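Local atomic coordinates of type I site-specific restriction-modification system, R (Restriction) subunit (Vibrio vulnificus, PDB entry 3H1T), a protein that probably belongs to the motor subunit of a type I restriction enzyme, which uses ATP to translocate DNA before cutting it. Residues A[53-58]-A[73-78]; A[84-89]-A[166-171]. All coordinates share one frame; numbering follows the deposited sequence.

Interaction 1: residues A[53-58]-A[73-78]; sequences QYTFTD and QKRADY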
loop_
_atom_site.group_PDB
_atom_site.type_symbol
_atom_site.label_atom_id
_atom_site.label_comp_id
_atom_site.label_asym_id
_atom_site.label_seq_id
_atom_site.Cartn_x
_atom_site.Cartn_y
_atom_site.Cartn_z
ATOM N N GLN A 53 -22.700 8.982 7.762
ATOM C CA GLN A 53 -22.104 7.750 8.220
ATOM C C GLN A 53 -21.210 7.189 7.121
ATOM O O GLN A 53 -21.463 6.108 6.600
ATOM C CB GLN A 53 -23.203 6.741 8.577
ATOM C CG GLN A 53 -24.072 7.138 9.764
ATOM C CD GLN A 53 -23.273 7.388 11.037
ATOM O OE1 GLN A 53 -22.412 6.595 11.404
ATOM N NE2 GLN A 53 -23.568 8.490 11.720
ATOM N N TYR A 54 -20.174 7.938 6.763
ATOM C CA TYR A 54 -19.225 7.508 5.741
ATOM C C TYR A 54 -18.285 6.476 6.374
ATOM O O TYR A 54 -17.484 6.808 7.253
ATOM C CB TYR A 54 -18.421 8.714 5.249
ATOM C CG TYR A 54 -17.270 8.386 4.328
ATOM C CD1 TYR A 54 -17.487 7.761 3.104
ATOM C CD2 TYR A 54 -15.960 8.742 4.667
ATOM C CE1 TYR A 54 -16.429 7.499 2.233
ATOM C CE2 TYR A 54 -14.901 8.487 3.810
ATOM C CZ TYR A 54 -15.136 7.863 2.594
ATOM O OH TYR A 54 -14.082 7.583 1.752
ATOM N N THR A 55 -18.419 5.222 5.959
ATOM C CA THR A 55 -17.569 4.159 6.473
ATOM C C THR A 55 -16.498 3.993 5.413
ATOM O O THR A 55 -16.805 3.760 4.245
ATOM C CB THR A 55 -18.360 2.852 6.648
ATOM O OG1 THR A 55 -19.504 3.099 7.471
ATOM C CG2 THR A 55 -17.508 1.798 7.328
ATOM N N PHE A 56 -15.239 4.124 5.808
ATOM C CA PHE A 56 -14.161 4.042 4.838
ATOM C C PHE A 56 -13.041 3.087 5.221
ATOM O O PHE A 56 -12.000 3.064 4.567
ATOM C CB PHE A 56 -13.582 5.438 4.610
ATOM C CG PHE A 56 -13.092 6.103 5.875
ATOM C CD1 PHE A 56 -13.981 6.766 6.714
ATOM C CD2 PHE A 56 -11.747 6.044 6.233
ATOM C CE1 PHE A 56 -13.538 7.358 7.890
ATOM C CE2 PHE A 56 -11.292 6.635 7.401
ATOM C CZ PHE A 56 -12.188 7.294 8.236
ATOM N N THR A 57 -13.245 2.317 6.284
ATOM C CA THR A 57 -12.249 1.354 6.748
ATOM C C THR A 57 -12.916 -0.021 6.862
ATOM O O THR A 57 -14.142 -0.114 6.834
ATOM C CB THR A 57 -11.671 1.817 8.096
ATOM O OG1 THR A 57 -10.462 2.545 7.859
ATOM C CG2 THR A 57 -11.409 0.653 9.022
ATOM N N ASP A 58 -12.124 -1.089 6.944
ATOM C CA ASP A 58 -12.684 -2.434 7.037
ATOM C C ASP A 58 -12.594 -3.062 8.413
ATOM O O ASP A 58 -13.134 -4.143 8.623
ATOM C CB ASP A 58 -12.028 -3.381 6.033
ATOM C CG ASP A 58 -12.600 -3.241 4.653
ATOM O OD1 ASP A 58 -13.595 -2.491 4.496
ATOM O OD2 ASP A 58 -12.067 -3.877 3.724
ATOM N N GLN A 73 -13.530 -0.256 12.171
ATOM C CA GLN A 73 -14.502 0.197 11.152
ATOM C C GLN A 73 -14.692 1.706 11.295
ATOM O O GLN A 73 -15.638 2.149 11.915
ATOM C CB GLN A 73 -15.835 -0.530 11.292
ATOM C CG GLN A 73 -16.017 -1.748 10.401
ATOM C CD GLN A 73 -16.419 -1.359 9.002
ATOM O OE1 GLN A 73 -17.417 -1.845 8.457
ATOM N NE2 GLN A 73 -15.649 -0.468 8.412
ATOM N N LYS A 74 -13.773 2.491 10.731
ATOM C CA LYS A 74 -13.827 3.950 10.848
ATOM C C LYS A 74 -14.973 4.580 10.068
ATOM O O LYS A 74 -15.222 4.225 8.911
ATOM C CB LYS A 74 -12.485 4.541 10.422
ATOM C CG LYS A 74 -11.333 4.132 11.333
ATOM C CD LYS A 74 -10.005 4.633 10.801
ATOM C CE LYS A 74 -8.887 4.494 11.833
ATOM N NZ LYS A 74 -8.081 3.242 11.687
ATOM N N ARG A 75 -15.636 5.553 10.691
ATOM C CA ARG A 75 -16.814 6.186 10.111
ATOM C C ARG A 75 -16.901 7.659 10.522
ATOM O O ARG A 75 -16.630 8.013 11.673
ATOM C CB ARG A 75 -18.015 5.398 10.642
ATOM C CG ARG A 75 -19.368 5.544 9.999
ATOM C CD ARG A 75 -20.337 4.734 10.849
ATOM N NE ARG A 75 -19.646 3.694 11.629
ATOM C CZ ARG A 75 -19.413 2.444 11.211
ATOM N NH1 ARG A 75 -19.817 2.048 10.009
ATOM N NH2 ARG A 75 -18.779 1.581 12.002
ATOM N N ALA A 76 -17.256 8.512 9.573
ATOM C CA ALA A 76 -17.411 9.931 9.851
ATOM C C ALA A 76 -18.906 10.257 9.763
ATOM O O ALA A 76 -19.594 9.744 8.884
ATOM C CB ALA A 76 -16.625 10.761 8.834
ATOM N N ASP A 77 -19.411 11.086 10.671
ATOM C CA ASP A 77 -20.830 11.431 10.651
ATOM C C ASP A 77 -21.273 11.908 9.271
ATOM O O ASP A 77 -22.263 11.416 8.737
ATOM C CB ASP A 77 -21.150 12.487 11.704
ATOM C CG ASP A 77 -20.958 11.973 13.106
ATOM O OD1 ASP A 77 -21.179 10.765 13.319
ATOM O OD2 ASP A 77 -20.603 12.767 13.998
ATOM N N TYR A 78 -20.545 12.860 8.697
ATOM C CA TYR A 78 -20.863 13.363 7.375
ATOM C C TYR A 78 -19.603 13.627 6.587
ATOM O O TYR A 78 -18.590 14.047 7.130
ATOM C CB TYR A 78 -21.644 14.674 7.412
ATOM C CG TYR A 78 -22.999 14.642 8.076
ATOM C CD1 TYR A 78 -23.128 14.843 9.451
ATOM C CD2 TYR A 78 -24.155 14.526 7.316
ATOM C CE1 TYR A 78 -24.371 14.941 10.049
ATOM C CE2 TYR A 78 -25.408 14.628 7.907
ATOM C CZ TYR A 78 -25.504 14.842 9.282
ATOM O OH TYR A 78 -26.717 15.008 9.910
#
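Phe-56 and Lys-74 form the tightly packed part of this contact, just past the end of a short antiparallel ladder. CB of Lys-74 lies over one face of the Phe-56 ring, 4.0 Å from the ring centroid, in a CH-pi contact. With chi1 at 57°, CG of Phe-56 sits between its backbone N and carbonyl carbon, which folds the ring back over Lys-74, while Phe-56 N donates to Lys-74 O at 3.1 Å. Helix 104-114 packs on the same ring through Ile-113 and Leu-114. CB of Thr-57 meets Lys-74 CB at 3.7 Å, and beyond it the lysine runs outward to salt bridges with Glu-72, Asp-367 and Asp-368.

Tyr-54 and Ala-76 are the hydrogen-bonded pair, exchanging N-H...O bonds in both directions. Gln-53 N bonds instead to Asp-77 O at 2.7 Å; Gln-53 and Tyr-54 together face Ala-76 as a G1 beta bulge.

On the opposite face of the ladder, Thr-55 and Arg-75 are partly exposed and Gln-53 is exposed, whereas Phe-56 and Ala-76 are buried. NH1 of Arg-75 makes a weak, bent bond to Thr-55 OG1 (2.8 Å, 119° at the hydrogen). Backbone bonds thus set the pairing; the one side-chain bond is weak and more exposed.

Interaction 2: residues A[84-89]-A[166-171]; sequences RDFPIA and TLLSPY
At the start of strand 86-93, Asp-85 and Phe-86 meet the chain that leaves helix 164-167. Asp-85 is the polar half of the contact. Its OD2 accepts the backbone N-H of Tyr-171 at 3.0 Å, a fairly straight bond (160° at the hydrogen) that arrives from well above the carboxylate plane. CB of the same aspartate lies over one face of the Tyr-171 ring, 4.1 Å from the centroid and displaced toward the rim, with carboxylate and ring planes 33° apart. The two side chains run antiparallel alongside one another, with OD1 3.4 Å from Tyr-171 CD2. OD1 is also hydrogen-bonded to His-173, so both carboxylate oxygens have partners on the chain that follows helix 164-167; the ring's far end is held by Asn-188 through OH.

The contact joins the start of an inner strand of the N-terminal mixed sheet to the chain leading to helix 181-195 of the probable helicase-like domain, a helix that flanks both aromatic rings. Phe-86 forms the apolar half. A chi1 of -162° swings its ring toward Leu-167 and Leu-168. CD2 of Leu-168 lies over one face of that ring, 4.0 Å from the centroid, in a CH-pi contact, the two side chains roughly perpendicular. Leu-167 approaches the ring elsewhere, its CG 4.0 Å from Phe-86 CE2, while its carbonyl oxygen is taken by Lys-221 of helix 211-224.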
loop_
_atom_site.group_PDB
_atom_site.type_symbol
_atom_site.label_atom_id
_atom_site.label_comp_id
_atom_site.label_asym_id
_atom_site.label_seq_id
_atom_site.Cartn_x
_atom_site.Cartn_y
_atom_site.Cartn_z
ATOM N N ARG A 84 -18.752 14.020 -7.035
ATOM C CA ARG A 84 -18.895 12.617 -6.696
ATOM C C ARG A 84 -17.533 12.043 -6.371
ATOM O O ARG A 84 -17.367 11.373 -5.355
ATOM C CB ARG A 84 -19.532 11.828 -7.851
ATOM C CG ARG A 84 -19.952 10.411 -7.454
ATOM C CD ARG A 84 -19.368 9.353 -8.371
ATOM N NE ARG A 84 -20.111 9.187 -9.621
ATOM C CZ ARG A 84 -19.580 8.639 -10.709
ATOM N NH1 ARG A 84 -18.323 8.232 -10.677
ATOM N NH2 ARG A 84 -20.295 8.481 -11.817
ATOM N N ASP A 85 -16.558 12.330 -7.229
ATOM C CA ASP A 85 -15.198 11.846 -7.063
ATOM C C ASP A 85 -14.295 12.875 -6.414
ATOM O O ASP A 85 -13.073 12.806 -6.560
ATOM C CB ASP A 85 -14.610 11.450 -8.421
ATOM C CG ASP A 85 -15.315 10.264 -9.039
ATOM O OD1 ASP A 85 -15.635 9.322 -8.287
ATOM O OD2 ASP A 85 -15.541 10.260 -10.270
ATOM N N PHE A 86 -14.890 13.825 -5.695
ATOM C CA PHE A 86 -14.080 14.855 -5.053
ATOM C C PHE A 86 -14.560 15.312 -3.671
ATOM O O PHE A 86 -15.242 16.332 -3.539
ATOM C CB PHE A 86 -13.933 16.054 -6.001
ATOM C CG PHE A 86 -12.804 16.987 -5.642
ATOM C CD1 PHE A 86 -12.990 18.018 -4.724
ATOM C CD2 PHE A 86 -11.554 16.848 -6.241
ATOM C CE1 PHE A 86 -11.951 18.888 -4.417
ATOM C CE2 PHE A 86 -10.513 17.719 -5.938
ATOM C CZ PHE A 86 -10.715 18.737 -5.030
ATOM N N PRO A 87 -14.212 14.556 -2.620
ATOM C CA PRO A 87 -14.589 14.895 -1.247
ATOM C C PRO A 87 -13.890 16.203 -0.847
ATOM O O PRO A 87 -12.806 16.504 -1.348
ATOM C CB PRO A 87 -14.094 13.684 -0.449
ATOM C CG PRO A 87 -12.947 13.185 -1.252
ATOM C CD PRO A 87 -13.465 13.289 -2.666
ATOM N N ILE A 88 -14.485 16.992 0.035
ATOM C CA ILE A 88 -13.843 18.229 0.403
ATOM C C ILE A 88 -13.912 18.628 1.879
ATOM O O ILE A 88 -13.073 19.387 2.339
ATOM C CB ILE A 88 -14.377 19.396 -0.492
ATOM C CG1 ILE A 88 -13.486 20.641 -0.315
ATOM C CG2 ILE A 88 -15.836 19.676 -0.152
ATOM C CD1 ILE A 88 -13.609 21.664 -1.436
ATOM N N ALA A 89 -14.884 18.122 2.628
ATOM C CA ALA A 89 -14.985 18.447 4.057
ATOM C C ALA A 89 -15.582 17.323 4.901
ATOM O O ALA A 89 -16.118 16.345 4.382
ATOM C CB ALA A 89 -15.799 19.736 4.266
ATOM N N THR A 166 -9.494 19.490 -15.027
ATOM C CA THR A 166 -8.618 18.348 -14.915
ATOM C C THR A 166 -8.693 17.932 -13.459
ATOM O O THR A 166 -8.836 16.747 -13.149
ATOM C CB THR A 166 -7.181 18.691 -15.290
ATOM O OG1 THR A 166 -7.169 19.319 -16.577
ATOM C CG2 THR A 166 -6.347 17.414 -15.369
ATOM N N LEU A 167 -8.648 18.912 -12.564
ATOM C CA LEU A 167 -8.714 18.643 -11.139
ATOM C C LEU A 167 -9.961 17.851 -10.791
ATOM O O LEU A 167 -9.925 17.006 -9.898
ATOM C CB LEU A 167 -8.720 19.945 -10.342
ATOM C CG LEU A 167 -8.538 19.740 -8.831
ATOM C CD1 LEU A 167 -7.058 19.585 -8.558
ATOM C CD2 LEU A 167 -9.077 20.922 -8.036
ATOM N N LEU A 168 -11.057 18.115 -11.502
ATOM C CA LEU A 168 -12.319 17.429 -11.236
ATOM C C LEU A 168 -12.628 16.305 -12.215
ATOM O O LEU A 168 -13.687 15.684 -12.126
ATOM C CB LEU A 168 -13.485 18.415 -11.240
ATOM C CG LEU A 168 -13.450 19.609 -10.277
ATOM C CD1 LEU A 168 -14.719 20.438 -10.454
ATOM C CD2 LEU A 168 -13.313 19.126 -8.835
ATOM N N SER A 169 -11.717 16.042 -13.147
ATOM C CA SER A 169 -11.914 14.973 -14.130
ATOM C C SER A 169 -12.296 13.691 -13.387
ATOM O O SER A 169 -11.577 13.255 -12.501
ATOM C CB SER A 169 -10.614 14.789 -14.928
ATOM O OG SER A 169 -10.705 13.730 -15.865
ATOM N N PRO A 170 -13.439 13.076 -13.746
ATOM C CA PRO A 170 -13.969 11.846 -13.140
ATOM C C PRO A 170 -13.057 10.628 -13.145
ATOM O O PRO A 170 -12.243 10.454 -14.054
ATOM C CB PRO A 170 -15.266 11.600 -13.935
ATOM C CG PRO A 170 -15.688 12.994 -14.351
ATOM C CD PRO A 170 -14.350 13.558 -14.803
ATOM N N TYR A 171 -13.169 9.808 -12.103
ATOM C CA TYR A 171 -12.409 8.578 -12.028
ATOM C C TYR A 171 -13.090 7.691 -13.046
ATOM O O TYR A 171 -14.115 8.051 -13.638
ATOM C CB TYR A 171 -12.541 7.870 -10.658
ATOM C CG TYR A 171 -11.880 8.525 -9.482
ATOM C CD1 TYR A 171 -10.735 9.304 -9.635
ATOM C CD2 TYR A 171 -12.380 8.334 -8.207
ATOM C CE1 TYR A 171 -10.099 9.883 -8.530
ATOM C CE2 TYR A 171 -11.759 8.904 -7.096
ATOM C CZ TYR A 171 -10.623 9.678 -7.265
ATOM O OH TYR A 171 -10.039 10.259 -6.167
#

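Overall arrangement
Interactions 1 and 2 follow in series along the chain: 53-58 pairs with 73-78 before 84-89 begins, and 166-171 comes much later. Their centres are 19 Å apart and their nearest atoms about 4 Å apart, without touching. Both reach the six-stranded mixed sheet of the N-terminal domain, where strands 75-81 and 86-93 are antiparallel neighbours. Interaction 1 lies within the sheet, joining outermost strand 49-55 to strand 75-81. Interaction 2 instead ties the start of strand 86-93 to the segment leading into helix 181-195. The N-terminal domain thus lies against the probable motor at two places, near Asp-367 and Asp-368 at the end of helix 362-368 and at the approach to helix 181-195.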